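Local coordinates for protein YECBM32 (Yersinia enterocolitica, PDB 2JDA) that binds polygalacturonic acid, the backbone of pectin, as a periplasmic carbohydrate-binding module probably built on the F5/8 type C fold, at residues Lys72-Tyr77 with Leu87-Glu92. Sequence-based numbering, arbitrary orientation.
Sequences KFSIFY and LAEGLE
F73 and L91 face each other as an antiparallel hydrogen-bonded pair: F73 N donates to L91 O (3.0 Å) and L91 N returns to F73 O (2.8 Å), the second bond bent at its hydrogen to 133°. Further along, I75 pairs with A88, its N reaching A88 O at 2.8 Å. I75 O then takes two N-H groups, a short bond from L87 N (2.8 Å) and a weak one from A88 N. Two residues opposite one make a classic beta bulge, and the register slips again between F73 and I75, where E89 and G90 turn a corner. G90 has phi 64°, a value glycine reaches easily. Here a side chain joins in: with its hydroxyl turned beside its own N (chi1 -60°), S74 OG accepts the G90 N-H at 3.0 Å, nearly straight. The same OG shares a water with E89 OE1, which lies near the edge of the F76 ring and also bonds a glycerol.

Apolar contacts line the other face of the hairpin. L91 CB sits over one face of the F73 ring, 4.1 Å from its centroid in a CH-pi contact, while CD1 touches CZ and CE1. The branched I75 sends CG2 to L87 CD1 and CD1 towards L91 CD1, and L87 CD2 meets Y77 CD2 at 3.6 Å. F73, I75 and L87 also pack on strand 53-63 of the second sheet, so these bulky residues suit the interior between the sheets. At the far end, the K72 and E92 stems run alongside each other with their charges apart.

Backbone bonds thus tie the edge strand 85-92 to its sheet at the F73/L91 pair and the I75 bulge alike, and at the E89-G90 corner the serine hydroxyl supplements them.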
loop_
_atom_site.group_PDB
_atom_site.type_symbol
_atom_site.label_atom_id
_atom_site.label_comp_id
_atom_site.label_asym_id
_atom_site.label_seq_id
_atom_site.Cartn_x
_atom_site.Cartn_y
_atom_site.Cartn_z
ATOM N N LYS A 72 -4.844 -9.197 2.295
ATOM C CA LYS A 72 -4.268 -9.333 3.609
ATOM C C LYS A 72 -2.908 -8.664 3.572
ATOM O O LYS A 72 -2.102 -8.955 2.670
ATOM C CB LYS A 72 -4.109 -10.789 3.978
ATOM C CG LYS A 72 -5.362 -11.576 3.898
ATOM C CD LYS A 72 -5.118 -13.053 4.205
ATOM C CE LYS A 72 -6.087 -14.000 3.485
ATOM N NZ LYS A 72 -5.207 -15.132 3.008
ATOM N N PHE A 73 -2.611 -7.788 4.535
ATOM C CA PHE A 73 -1.366 -7.063 4.548
ATOM C C PHE A 73 -1.017 -6.472 5.882
ATOM O O PHE A 73 -1.863 -6.373 6.763
ATOM C CB PHE A 73 -1.393 -5.949 3.476
ATOM C CG PHE A 73 -2.343 -4.796 3.771
ATOM C CD1 PHE A 73 -1.853 -3.529 4.109
ATOM C CD2 PHE A 73 -3.714 -4.951 3.732
ATOM C CE1 PHE A 73 -2.707 -2.528 4.402
ATOM C CE2 PHE A 73 -4.569 -3.924 4.046
ATOM C CZ PHE A 73 -4.037 -2.685 4.349
ATOM N N SER A 74 0.243 -6.056 5.992
ATOM C CA SER A 74 0.811 -5.341 7.117
ATOM C C SER A 74 1.533 -4.102 6.628
ATOM O O SER A 74 1.991 -4.089 5.504
ATOM C CB SER A 74 1.777 -6.236 7.927
ATOM O OG SER A 74 1.092 -7.359 8.432
ATOM N N ILE A 75 1.607 -3.066 7.458
ATOM C CA ILE A 75 2.280 -1.808 7.078
ATOM C C ILE A 75 3.322 -1.468 8.084
ATOM O O ILE A 75 3.055 -1.511 9.290
ATOM C CB ILE A 75 1.330 -0.601 7.015
ATOM C CG1 ILE A 75 0.107 -0.894 6.197
ATOM C CG2 ILE A 75 2.030 0.608 6.445
ATOM C CD1 ILE A 75 -0.971 0.158 6.323
ATOM N N PHE A 76 4.504 -1.117 7.586
ATOM C CA PHE A 76 5.677 -0.789 8.376
ATOM C C PHE A 76 6.245 0.551 7.939
ATOM O O PHE A 76 6.050 0.971 6.786
ATOM C CB PHE A 76 6.773 -1.866 8.270
ATOM C CG PHE A 76 6.334 -3.192 8.753
ATOM C CD1 PHE A 76 6.529 -3.562 10.079
ATOM C CD2 PHE A 76 5.656 -4.062 7.912
ATOM C CE1 PHE A 76 6.076 -4.819 10.526
ATOM C CE2 PHE A 76 5.212 -5.287 8.354
ATOM C CZ PHE A 76 5.405 -5.635 9.684
ATOM N N TYR A 77 6.924 1.208 8.867
ATOM C CA TYR A 77 7.603 2.452 8.542
ATOM C C TYR A 77 9.038 2.437 9.054
ATOM O O TYR A 77 9.409 1.719 9.979
ATOM C CB TYR A 77 6.856 3.676 9.084
ATOM C CG TYR A 77 6.802 3.790 10.603
ATOM C CD1 TYR A 77 7.685 4.615 11.292
ATOM C CD2 TYR A 77 5.886 3.054 11.347
ATOM C CE1 TYR A 77 7.618 4.715 12.719
ATOM C CE2 TYR A 77 5.839 3.141 12.747
ATOM C CZ TYR A 77 6.685 3.992 13.416
ATOM O OH TYR A 77 6.604 4.040 14.814
ATOM N N LEU A 87 3.001 -0.048 11.667
ATOM C CA LEU A 87 1.801 0.768 11.849
ATOM C C LEU A 87 0.626 -0.100 12.189
ATOM O O LEU A 87 -0.191 0.304 13.037
ATOM C CB LEU A 87 1.454 1.546 10.626
ATOM C CG LEU A 87 2.306 2.731 10.245
ATOM C CD1 LEU A 87 1.803 3.390 8.956
ATOM C CD2 LEU A 87 2.363 3.770 11.411
ATOM N N ALA A 88 0.524 -1.269 11.563
ATOM C CA ALA A 88 -0.457 -2.295 11.840
ATOM C C ALA A 88 -0.084 -3.578 11.122
ATOM O O ALA A 88 0.473 -3.555 10.026
ATOM C CB ALA A 88 -1.875 -1.819 11.416
ATOM N N GLU A 89 -0.421 -4.705 11.710
ATOM C CA GLU A 89 -0.150 -5.999 11.126
ATOM C C GLU A 89 -1.443 -6.805 10.965
ATOM O O GLU A 89 -2.386 -6.673 11.788
ATOM C CB GLU A 89 0.871 -6.788 11.928
ATOM C CG GLU A 89 2.238 -6.176 11.973
ATOM C CD GLU A 89 3.280 -7.120 12.554
ATOM O OE1 GLU A 89 3.698 -8.100 11.873
ATOM O OE2 GLU A 89 3.726 -6.844 13.682
ATOM N N GLY A 90 -1.496 -7.628 9.921
ATOM C CA GLY A 90 -2.595 -8.556 9.686
ATOM C C GLY A 90 -3.936 -7.868 9.424
ATOM O O GLY A 90 -4.978 -8.326 9.890
ATOM N N LEU A 91 -3.918 -6.770 8.697
ATOM C CA LEU A 91 -5.106 -6.098 8.199
ATOM C C LEU A 91 -5.691 -6.801 6.989
ATOM O O LEU A 91 -4.968 -7.492 6.288
ATOM C CB LEU A 91 -4.771 -4.656 7.699
ATOM C CG LEU A 91 -4.159 -3.725 8.725
ATOM C CD1 LEU A 91 -3.811 -2.407 8.146
ATOM C CD2 LEU A 91 -5.154 -3.478 9.829
ATOM N N GLU A 92 -6.969 -6.596 6.721
ATOM C CA GLU A 92 -7.574 -6.925 5.435
ATOM C C GLU A 92 -8.242 -5.694 4.882
ATOM O O GLU A 92 -8.899 -4.947 5.633
ATOM C CB GLU A 92 -8.653 -7.976 5.608
ATOM C CG GLU A 92 -8.217 -9.387 5.851
ATOM C CD GLU A 92 -9.473 -10.261 5.807
ATOM O OE1 GLU A 92 -9.570 -11.120 4.967
ATOM O OE2 GLU A 92 -10.413 -9.993 6.586
HETATM O O HOH W 1 3.248 -8.846 9.337
#